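PDB 2YGL: blood group a-and b-cleaving endo-beta-galactosidase from Streptococcus pneumoniae, which probably binds blood group carbohydrate antigens through two tandem family 51 carbohydrate-binding modules, helping a family 98 glycoside hydrolase reach its substrate. Local coordinates for residues K82-I87 against K167-V172; L230-K235 against T312-V317; S267-D272 against L343-A348. One frame throughout, in Å; residues are numbered along the deposited sequence.

Contact 1. Residues K82-I87 against K167-V172; sequences KFETYI and KLIKTV
Lys82, Phe83 and Glu84 pair with Ile169, Leu168 and Lys167 as neighbouring antiparallel strands in one sheet of the first CBM51 module, a beta-sandwich domain. The strand axes approach to 4.8 Å at 143°, a marked twist. Beyond Glu84 the same two strands stay paired, through Tyr86 and Ala164.

Four backbone hydrogen bonds hold the strands. Lys82 and Ile169 form one hydrogen-bonded pair: Lys82 N gives to Ile169 O, and Ile169 N returns to Lys82 O at 2.9 Å. Glu84 and Lys167 form the other. Here Glu84 N meets Lys167 O with a nearly straight N-H...O angle of 172°. Between them lies the non-hydrogen-bonded pair Phe83 and Leu168. Leu168 CA adds a CA-H...O contact to Lys82 O at 3.4 Å.

The apolar contact lies on the buried face with Phe83 and Leu168. With CG anti to the backbone N (chi1 170°), the Phe83 ring turns its CD1 edge to Leu168, 3.7 Å from CD2, which lies near the ring plane. Leu9 packs on Phe83, while Met12 and Ile139 pack on Leu168.

The mixed polar and apolar contacts lie on the other face, with Lys82, Glu84, Lys167 and Ile169, all partly exposed. Glu84 runs out extended and crosses the end of Ile169. Its OE2 is hydrogen-bonded to Ser136 OG on strand 133-138, the neighbour of 82-87 in the sheet. Lys167 has the opposite charge, but its NZ stays 5.3 Å from Glu84 OE1, so no salt bridge forms. The aliphatic part of Lys167 contributes instead, with CG 3.6 Å from Glu84 O. The other carboxylate oxygen, Glu84 OE1, lies 3.3 Å from the methyl Ile169 CD1.

Contact 2. Residues L230-K235 against T312-V317; sequences LLIDGK and TSAFLV
Ala314, Leu231 and Ser313 have the most surface buried where a beta hairpin meets a loop in the second CBM51 module. Strands 228-232 and 235-239 form the hairpin, and a type I' turn from Ile232 to Lys235 closes it. The loop leads into strand 315-320. The contact lies at the surface, with Leu230 as its buried end.

Ala314 is gripped through backbone and methyl alike. Its N gives a hydrogen bond of 2.7 Å to Leu231 O, with a C=O...N angle of 165°. The methyl points toward the hairpin and meets Leu230 and Ile232. Both Leu230 branches touch it: CD1 is 3.8 Å from Ala314 CB, and CD2 lies only slightly farther off. Ile232 starts away from the loop, but its chi2 of -70° bends CD1 back, to 3.9 Å from Ala314 CB. Outside the contact, Tyr268 of strand 262-271 also packs on Ile232, and Phe239 on Leu230.

The polar contacts of Leu231 run through its backbone O. Beyond the bond to Ala314, this O also receives a CA-H...O contact from Ser313 CA at 3.5 Å. Leu231 CB is directed toward the loop and lies against Ser313 CA, and the side chain also packs on Arg273 and Glu236.

Ser313 reaches the turn. OG lies anti to its own carbonyl carbon and beside the backbone N (chi1 -81°), which brings it to Gly234 N of the turn. Gly234 N gives OG a long hydrogen bond of 3.3 Å. Gly234 has a positive phi, as does Asp233, which suits the two central positions of the I' turn. One water joins the same turn to the loop: it accepts from Asp233 N and donates to Ala314 O at 2.7 Å.

Contact 3. Residues S267-D272 against L343-A348; sequences SYVGID and LVLGGA
Val269 and Leu345 run alongside each other, and CG2 of Val269 is 3.6 Å from Leu345 CD2. The other Val269 branch, CG1, meets Leu343 CD2, the side chains crossing at an angle. These three residues share a buried face with Ile271. On the other face, Val344 reaches across to Asp272. Val344 CG1 lies 3.7 Å from Asp272 CB, and CG2 sits over Gly270 O. Ser267 closes the far end: its OG touches Leu345 CB at 3.3 Å and its CB packs against Ala348.

Backbone bonds set this register. Tyr268 and Gly346 exchange two hydrogen bonds, Gly346 N reaching Tyr268 O at 2.8 Å. Val344 N points almost straight at Gly270 O, with an N-H...O angle of 177°. The return bond from Gly270 N to Val344 O is weak at 3.4 Å. Strands 262-271 and 343-352 are thus antiparallel neighbours in a sheet of the second CBM51 beta-sandwich, and the axes of 267-271 and 343-345 approach to 4.8 Å. The chain turns a corner at Gly346 and Gly347, where Gly347 has a positive phi.

Tyr268 O is gripped twice. Ser267 OG, which its chi1 of -172° sets anti to the backbone N, donates to it at 3.0 Å from above the carbonyl plane. Gly346 N comes from the opposite face of that plane.

Further out, Phe288 and Ile285 of strand 285-292, in the other sheet, cover the face with Val269, Leu343 and Leu345. Ile228 and Leu230 pack on Val344. The carboxylate of Asp272 is fixed at both oxygens: OD1 is hydrogen-bonded to Ser274 OG, and OD2 accepts from Lys229 N.

Overall arrangement
Contact 1 belongs to the first CBM51 module, and contacts 2 and 3 to the second. Contact 1 closes along the chain before the others open. Its centre lies about 38 Å from that of contact 2 and about 39 Å from that of contact 3, and the nearest atoms are about 17 and 18 Å apart. Contacts 2 and 3 have centres about 9 Å apart, and their segments alternate in sequence. They meet where strands 315-320 and 262-271 run side by side: Val317 N probably bonds to Ser267 O. Contact 1 and contact 3 join comparable neighbouring strands in the two modules, 82-87 with 160-171 and 262-271 with 343-352. This is consistent with two similar folds in tandem, each with its own sheets.

Contact 1. Residues K82-I87 against K167-V172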
loop_
_atom_site.group_PDB
_atom_site.type_symbol
_atom_site.label_atom_id
_atom_site.label_comp_id
_atom_site.label_asym_id
_atom_site.label_seq_id
_atom_site.Cartn_x
_atom_site.Cartn_y
_atom_site.Cartn_z
ATOM N N LYS A 82 3.590 -7.551 -7.564
ATOM C CA LYS A 82 4.138 -8.255 -8.721
ATOM C C LYS A 82 5.446 -8.963 -8.392
ATOM O O LYS A 82 6.196 -8.537 -7.506
ATOM C CB LYS A 82 4.372 -7.286 -9.890
ATOM C CG LYS A 82 3.103 -6.748 -10.549
ATOM C CD LYS A 82 3.400 -5.537 -11.430
ATOM C CE LYS A 82 3.618 -5.923 -12.886
ATOM N NZ LYS A 82 2.328 -6.162 -13.599
ATOM N N PHE A 83 5.705 -10.051 -9.113
ATOM C CA PHE A 83 7.010 -10.696 -9.107
ATOM C C PHE A 83 7.560 -10.704 -10.528
ATOM O O PHE A 83 6.862 -11.094 -11.467
ATOM C CB PHE A 83 6.922 -12.122 -8.553
ATOM C CG PHE A 83 8.179 -12.928 -8.748
ATOM C CD1 PHE A 83 9.313 -12.673 -7.979
ATOM C CD2 PHE A 83 8.231 -13.942 -9.704
ATOM C CE1 PHE A 83 10.479 -13.410 -8.159
ATOM C CE2 PHE A 83 9.393 -14.689 -9.892
ATOM C CZ PHE A 83 10.519 -14.423 -9.117
ATOM N N GLU A 84 8.805 -10.265 -10.682
ATOM C CA GLU A 84 9.441 -10.219 -11.996
ATOM C C GLU A 84 10.862 -10.770 -11.977
ATOM O O GLU A 84 11.633 -10.489 -11.057
ATOM C CB GLU A 84 9.404 -8.798 -12.572
ATOM C CG GLU A 84 7.991 -8.338 -12.940
ATOM C CD GLU A 84 7.946 -6.999 -13.645
ATOM O OE1 GLU A 84 8.939 -6.244 -13.593
ATOM O OE2 GLU A 84 6.900 -6.701 -14.257
ATOM N N THR A 85 11.186 -11.566 -12.997
ATOM C CA THR A 85 12.511 -12.180 -13.143
ATOM C C THR A 85 12.739 -12.707 -14.559
ATOM O O THR A 85 11.785 -12.965 -15.298
ATOM C CB THR A 85 12.733 -13.337 -12.120
ATOM O OG1 THR A 85 14.121 -13.687 -12.075
ATOM C CG2 THR A 85 11.912 -14.572 -12.481
ATOM N N TYR A 86 14.011 -12.850 -14.927
ATOM C CA TYR A 86 14.404 -13.551 -16.142
ATOM C C TYR A 86 14.920 -14.931 -15.744
ATOM O O TYR A 86 15.697 -15.056 -14.797
ATOM C CB TYR A 86 15.507 -12.789 -16.880
ATOM C CG TYR A 86 15.087 -11.442 -17.426
ATOM C CD1 TYR A 86 15.144 -10.296 -16.628
ATOM C CD2 TYR A 86 14.642 -11.309 -18.741
ATOM C CE1 TYR A 86 14.763 -9.056 -17.121
ATOM C CE2 TYR A 86 14.257 -10.066 -19.248
ATOM C CZ TYR A 86 14.321 -8.946 -18.429
ATOM O OH TYR A 86 13.946 -7.714 -18.912
ATOM N N ILE A 87 14.486 -15.961 -16.461
ATOM C CA ILE A 87 14.929 -17.327 -16.176
ATOM C C ILE A 87 15.655 -17.968 -17.350
ATOM O O ILE A 87 15.369 -17.673 -18.509
ATOM C CB ILE A 87 13.767 -18.257 -15.707
ATOM C CG1 ILE A 87 12.604 -18.241 -16.713
ATOM C CG2 ILE A 87 13.316 -17.878 -14.300
ATOM C CD1 ILE A 87 11.616 -19.391 -16.546
ATOM N N LYS A 167 12.910 -9.939 -8.464
ATOM C CA LYS A 167 12.440 -8.838 -7.619
ATOM C C LYS A 167 10.947 -8.919 -7.306
ATOM O O LYS A 167 10.159 -9.452 -8.094
ATOM C CB LYS A 167 12.756 -7.488 -8.277
ATOM C CG LYS A 167 12.055 -7.264 -9.621
ATOM C CD LYS A 167 12.270 -5.861 -10.180
ATOM C CE LYS A 167 13.614 -5.737 -10.866
ATOM N NZ LYS A 167 13.646 -4.606 -11.834
ATOM N N LEU A 168 10.573 -8.377 -6.153
ATOM C CA LEU A 168 9.171 -8.186 -5.799
ATOM C C LEU A 168 8.851 -6.693 -5.848
ATOM O O LEU A 168 9.641 -5.873 -5.381
ATOM C CB LEU A 168 8.876 -8.771 -4.412
ATOM C CG LEU A 168 8.984 -10.294 -4.276
ATOM C CD1 LEU A 168 9.014 -10.716 -2.818
ATOM C CD2 LEU A 168 7.848 -10.996 -5.005
ATOM N N ILE A 169 7.702 -6.349 -6.429
ATOM C CA ILE A 169 7.354 -4.950 -6.703
ATOM C C ILE A 169 6.017 -4.559 -6.073
ATOM O O ILE A 169 5.063 -5.341 -6.083
ATOM C CB ILE A 169 7.293 -4.657 -8.231
ATOM C CG1 ILE A 169 8.514 -5.235 -8.958
ATOM C CG2 ILE A 169 7.168 -3.146 -8.504
ATOM C CD1 ILE A 169 8.416 -5.173 -10.474
ATOM N N LYS A 170 5.962 -3.344 -5.530
ATOM C CA LYS A 170 4.716 -2.769 -5.015
ATOM C C LYS A 170 4.641 -1.256 -5.239
ATOM O O LYS A 170 5.665 -0.592 -5.437
ATOM C CB LYS A 170 4.527 -3.103 -3.528
ATOM C CG LYS A 170 5.596 -2.548 -2.594
ATOM C CD LYS A 170 5.334 -2.978 -1.158
ATOM C CE LYS A 170 6.581 -2.837 -0.294
ATOM N NZ LYS A 170 6.383 -3.439 1.062
ATOM N N THR A 171 3.419 -0.727 -5.216
ATOM C CA THR A 171 3.192 0.715 -5.242
ATOM C C THR A 171 3.527 1.301 -3.871
ATOM O O THR A 171 3.087 0.782 -2.843
ATOM C CB THR A 171 1.729 1.057 -5.606
ATOM O OG1 THR A 171 1.323 0.292 -6.748
ATOM C CG2 THR A 171 1.578 2.547 -5.916
ATOM N N VAL A 172 4.323 2.369 -3.866
ATOM C CA VAL A 172 4.620 3.108 -2.643
ATOM C C VAL A 172 3.341 3.825 -2.214
ATOM O O VAL A 172 2.838 4.703 -2.920
ATOM C CB VAL A 172 5.775 4.119 -2.841
ATOM C CG1 VAL A 172 6.073 4.865 -1.543
ATOM C CG2 VAL A 172 7.025 3.407 -3.341
#

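Contact 2. Residues L230-K235 against T312-V317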
loop_
_atom_site.group_PDB
_atom_site.type_symbol
_atom_site.label_atom_id
_atom_site.label_comp_id
_atom_site.label_asym_id
_atom_site.label_seq_id
_atom_site.Cartn_x
_atom_site.Cartn_y
_atom_site.Cartn_z
ATOM N N LEU A 230 -11.212 13.943 20.404
ATOM C CA LEU A 230 -12.254 13.007 19.993
ATOM C C LEU A 230 -12.150 11.668 20.721
ATOM O O LEU A 230 -11.114 11.352 21.306
ATOM C CB LEU A 230 -12.174 12.775 18.479
ATOM C CG LEU A 230 -12.719 13.883 17.575
ATOM C CD1 LEU A 230 -12.276 13.679 16.134
ATOM C CD2 LEU A 230 -14.232 13.925 17.675
ATOM N N LEU A 231 -13.236 10.898 20.693
ATOM C CA LEU A 231 -13.205 9.505 21.125
ATOM C C LEU A 231 -12.774 8.632 19.958
ATOM O O LEU A 231 -13.440 8.598 18.921
ATOM C CB LEU A 231 -14.577 9.036 21.621
ATOM C CG LEU A 231 -14.975 9.169 23.091
ATOM C CD1 LEU A 231 -16.344 8.532 23.299
ATOM C CD2 LEU A 231 -13.948 8.530 24.028
ATOM N N ILE A 232 -11.645 7.953 20.127
ATOM C CA ILE A 232 -11.185 6.959 19.165
ATOM C C ILE A 232 -11.158 5.617 19.891
ATOM O O ILE A 232 -10.402 5.441 20.853
ATOM C CB ILE A 232 -9.776 7.288 18.590
ATOM C CG1 ILE A 232 -9.682 8.745 18.096
ATOM C CG2 ILE A 232 -9.386 6.281 17.496
ATOM C CD1 ILE A 232 -10.477 9.074 16.828
ATOM N N ASP A 233 -12.004 4.693 19.436
ATOM C CA ASP A 233 -12.168 3.372 20.061
ATOM C C ASP A 233 -12.387 3.468 21.576
ATOM O O ASP A 233 -11.741 2.761 22.355
ATOM C CB ASP A 233 -10.980 2.451 19.730
ATOM C CG ASP A 233 -10.899 2.103 18.250
ATOM O OD1 ASP A 233 -11.907 1.626 17.683
ATOM O OD2 ASP A 233 -9.818 2.296 17.654
ATOM N N GLY A 234 -13.290 4.360 21.982
ATOM C CA GLY A 234 -13.611 4.566 23.395
ATOM C C GLY A 234 -12.528 5.254 24.215
ATOM O O GLY A 234 -12.596 5.269 25.448
ATOM N N LYS A 235 -11.537 5.833 23.539
ATOM C CA LYS A 235 -10.429 6.513 24.211
ATOM C C LYS A 235 -10.254 7.934 23.677
ATOM O O LYS A 235 -10.243 8.148 22.465
ATOM C CB LYS A 235 -9.132 5.719 24.023
ATOM C CG LYS A 235 -8.144 5.823 25.179
ATOM C CD LYS A 235 -8.541 4.908 26.345
ATOM C CE LYS A 235 -7.330 4.482 27.169
ATOM N NZ LYS A 235 -6.614 5.636 27.789
ATOM N N THR A 312 -20.544 8.626 20.637
ATOM C CA THR A 312 -20.167 7.873 19.439
ATOM C C THR A 312 -18.684 8.076 19.124
ATOM O O THR A 312 -18.209 9.215 19.045
ATOM C CB THR A 312 -21.027 8.269 18.211
ATOM O OG1 THR A 312 -22.417 8.160 18.538
ATOM C CG2 THR A 312 -20.724 7.372 17.011
ATOM N N SER A 313 -17.960 6.966 18.970
ATOM C CA SER A 313 -16.562 7.002 18.540
ATOM C C SER A 313 -16.447 7.698 17.190
ATOM O O SER A 313 -17.243 7.442 16.284
ATOM C CB SER A 313 -15.976 5.589 18.449
ATOM O OG SER A 313 -15.572 5.114 19.724
ATOM N N ALA A 314 -15.466 8.588 17.073
ATOM C CA ALA A 314 -15.222 9.319 15.833
ATOM C C ALA A 314 -14.898 8.345 14.704
ATOM O O ALA A 314 -14.151 7.386 14.908
ATOM C CB ALA A 314 -14.087 10.325 16.020
ATOM N N PHE A 315 -15.473 8.582 13.528
ATOM C CA PHE A 315 -15.271 7.691 12.381
ATOM C C PHE A 315 -14.243 8.234 11.390
ATOM O O PHE A 315 -14.095 9.451 11.242
ATOM C CB PHE A 315 -16.599 7.361 11.679
ATOM C CG PHE A 315 -17.420 8.568 11.306
ATOM C CD1 PHE A 315 -18.360 9.088 12.191
ATOM C CD2 PHE A 315 -17.273 9.169 10.060
ATOM C CE1 PHE A 315 -19.126 10.197 11.850
ATOM C CE2 PHE A 315 -18.035 10.281 9.708
ATOM C CZ PHE A 315 -18.964 10.797 10.607
ATOM N N LEU A 316 -13.536 7.322 10.724
ATOM C CA LEU A 316 -12.559 7.698 9.709
ATOM C C LEU A 316 -13.237 7.931 8.366
ATOM O O LEU A 316 -13.937 7.056 7.852
ATOM C CB LEU A 316 -11.458 6.636 9.574
ATOM C CG LEU A 316 -10.361 6.860 8.517
ATOM C CD1 LEU A 316 -9.589 8.164 8.740
ATOM C CD2 LEU A 316 -9.402 5.680 8.466
ATOM N N VAL A 317 -13.036 9.126 7.820
ATOM C CA VAL A 317 -13.463 9.440 6.462
ATOM C C VAL A 317 -12.227 9.418 5.572
ATOM O O VAL A 317 -11.289 10.195 5.770
ATOM C CB VAL A 317 -14.167 10.815 6.366
ATOM C CG1 VAL A 317 -14.486 11.155 4.913
ATOM C CG2 VAL A 317 -15.437 10.825 7.200
HETATM O O HOH W 1 -12.934 5.577 16.541
#

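Contact 3. Residues S267-D272 against L343-A348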
loop_
_atom_site.group_PDB
_atom_site.type_symbol
_atom_site.label_atom_id
_atom_site.label_comp_id
_atom_site.label_asym_id
_atom_site.label_seq_id
_atom_site.Cartn_x
_atom_site.Cartn_y
_atom_site.Cartn_z
ATOM N N SER A 267 -9.856 12.425 7.079
ATOM C CA SER A 267 -10.189 13.042 8.365
ATOM C C SER A 267 -10.967 12.108 9.282
ATOM O O SER A 267 -11.821 11.343 8.829
ATOM C CB SER A 267 -11.004 14.323 8.159
ATOM O OG SER A 267 -11.173 15.015 9.382
ATOM N N TYR A 268 -10.661 12.181 10.575
ATOM C CA TYR A 268 -11.548 11.643 11.601
ATOM C C TYR A 268 -12.651 12.660 11.869
ATOM O O TYR A 268 -12.404 13.865 11.836
ATOM C CB TYR A 268 -10.775 11.305 12.880
ATOM C CG TYR A 268 -9.936 10.061 12.731
ATOM C CD1 TYR A 268 -10.493 8.791 12.920
ATOM C CD2 TYR A 268 -8.596 10.145 12.369
ATOM C CE1 TYR A 268 -9.724 7.639 12.765
ATOM C CE2 TYR A 268 -7.820 9.003 12.212
ATOM C CZ TYR A 268 -8.391 7.755 12.411
ATOM O OH TYR A 268 -7.619 6.630 12.253
ATOM N N VAL A 269 -13.866 12.170 12.108
ATOM C CA VAL A 269 -15.037 13.035 12.270
ATOM C C VAL A 269 -15.856 12.615 13.487
ATOM O O VAL A 269 -16.203 11.441 13.636
ATOM C CB VAL A 269 -15.954 13.027 11.004
ATOM C CG1 VAL A 269 -17.124 13.998 11.164
ATOM C CG2 VAL A 269 -15.167 13.373 9.751
ATOM N N GLY A 270 -16.163 13.585 14.346
ATOM C CA GLY A 270 -17.036 13.364 15.498
ATOM C C GLY A 270 -17.309 14.645 16.258
ATOM O O GLY A 270 -16.984 15.736 15.791
ATOM N N ILE A 271 -17.902 14.504 17.440
ATOM C CA ILE A 271 -18.224 15.644 18.290
ATOM C C ILE A 271 -17.102 15.874 19.302
ATOM O O ILE A 271 -16.690 14.946 20.003
ATOM C CB ILE A 271 -19.579 15.436 19.006
ATOM C CG1 ILE A 271 -20.704 15.329 17.972
ATOM C CG2 ILE A 271 -19.861 16.567 19.990
ATOM C CD1 ILE A 271 -21.852 14.446 18.394
ATOM N N ASP A 272 -16.606 17.108 19.364
ATOM C CA ASP A 272 -15.508 17.444 20.273
ATOM C C ASP A 272 -15.903 17.190 21.722
ATOM O O ASP A 272 -17.043 17.446 22.121
ATOM C CB ASP A 272 -15.048 18.892 20.085
ATOM C CG ASP A 272 -13.684 19.156 20.711
ATOM O OD1 ASP A 272 -13.623 19.471 21.920
ATOM O OD2 ASP A 272 -12.667 19.027 19.997
ATOM N N LEU A 343 -19.166 19.844 15.813
ATOM C CA LEU A 343 -18.504 18.861 14.962
ATOM C C LEU A 343 -17.071 19.297 14.670
ATOM O O LEU A 343 -16.821 20.445 14.308
ATOM C CB LEU A 343 -19.295 18.650 13.659
ATOM C CG LEU A 343 -18.921 17.484 12.732
ATOM C CD1 LEU A 343 -20.127 16.990 11.943
ATOM C CD2 LEU A 343 -17.789 17.859 11.777
ATOM N N VAL A 344 -16.137 18.368 14.841
ATOM C CA VAL A 344 -14.734 18.624 14.532
ATOM C C VAL A 344 -14.180 17.609 13.532
ATOM O O VAL A 344 -14.570 16.437 13.527
ATOM C CB VAL A 344 -13.835 18.677 15.806
ATOM C CG1 VAL A 344 -14.113 19.938 16.612
ATOM C CG2 VAL A 344 -14.020 17.437 16.667
ATOM N N LEU A 345 -13.278 18.080 12.680
ATOM C CA LEU A 345 -12.589 17.226 11.727
ATOM C C LEU A 345 -11.138 17.085 12.182
ATOM O O LEU A 345 -10.343 18.012 12.037
ATOM C CB LEU A 345 -12.684 17.816 10.315
ATOM C CG LEU A 345 -14.076 18.218 9.799
ATOM C CD1 LEU A 345 -13.972 18.926 8.464
ATOM C CD2 LEU A 345 -14.998 17.017 9.680
ATOM N N GLY A 346 -10.811 15.930 12.755
ATOM C CA GLY A 346 -9.486 15.682 13.314
ATOM C C GLY A 346 -8.474 15.210 12.288
ATOM O O GLY A 346 -8.639 14.146 11.685
ATOM N N GLY A 347 -7.430 16.011 12.093
ATOM C CA GLY A 347 -6.330 15.662 11.191
ATOM C C GLY A 347 -6.635 15.867 9.717
ATOM O O GLY A 347 -5.910 15.358 8.861
ATOM N N ALA A 348 -7.696 16.625 9.428
ATOM C CA ALA A 348 -8.205 16.811 8.063
ATOM C C ALA A 348 -7.128 17.256 7.078
ATOM O O ALA A 348 -6.503 18.302 7.261
ATOM C CB ALA A 348 -9.369 17.792 8.054
#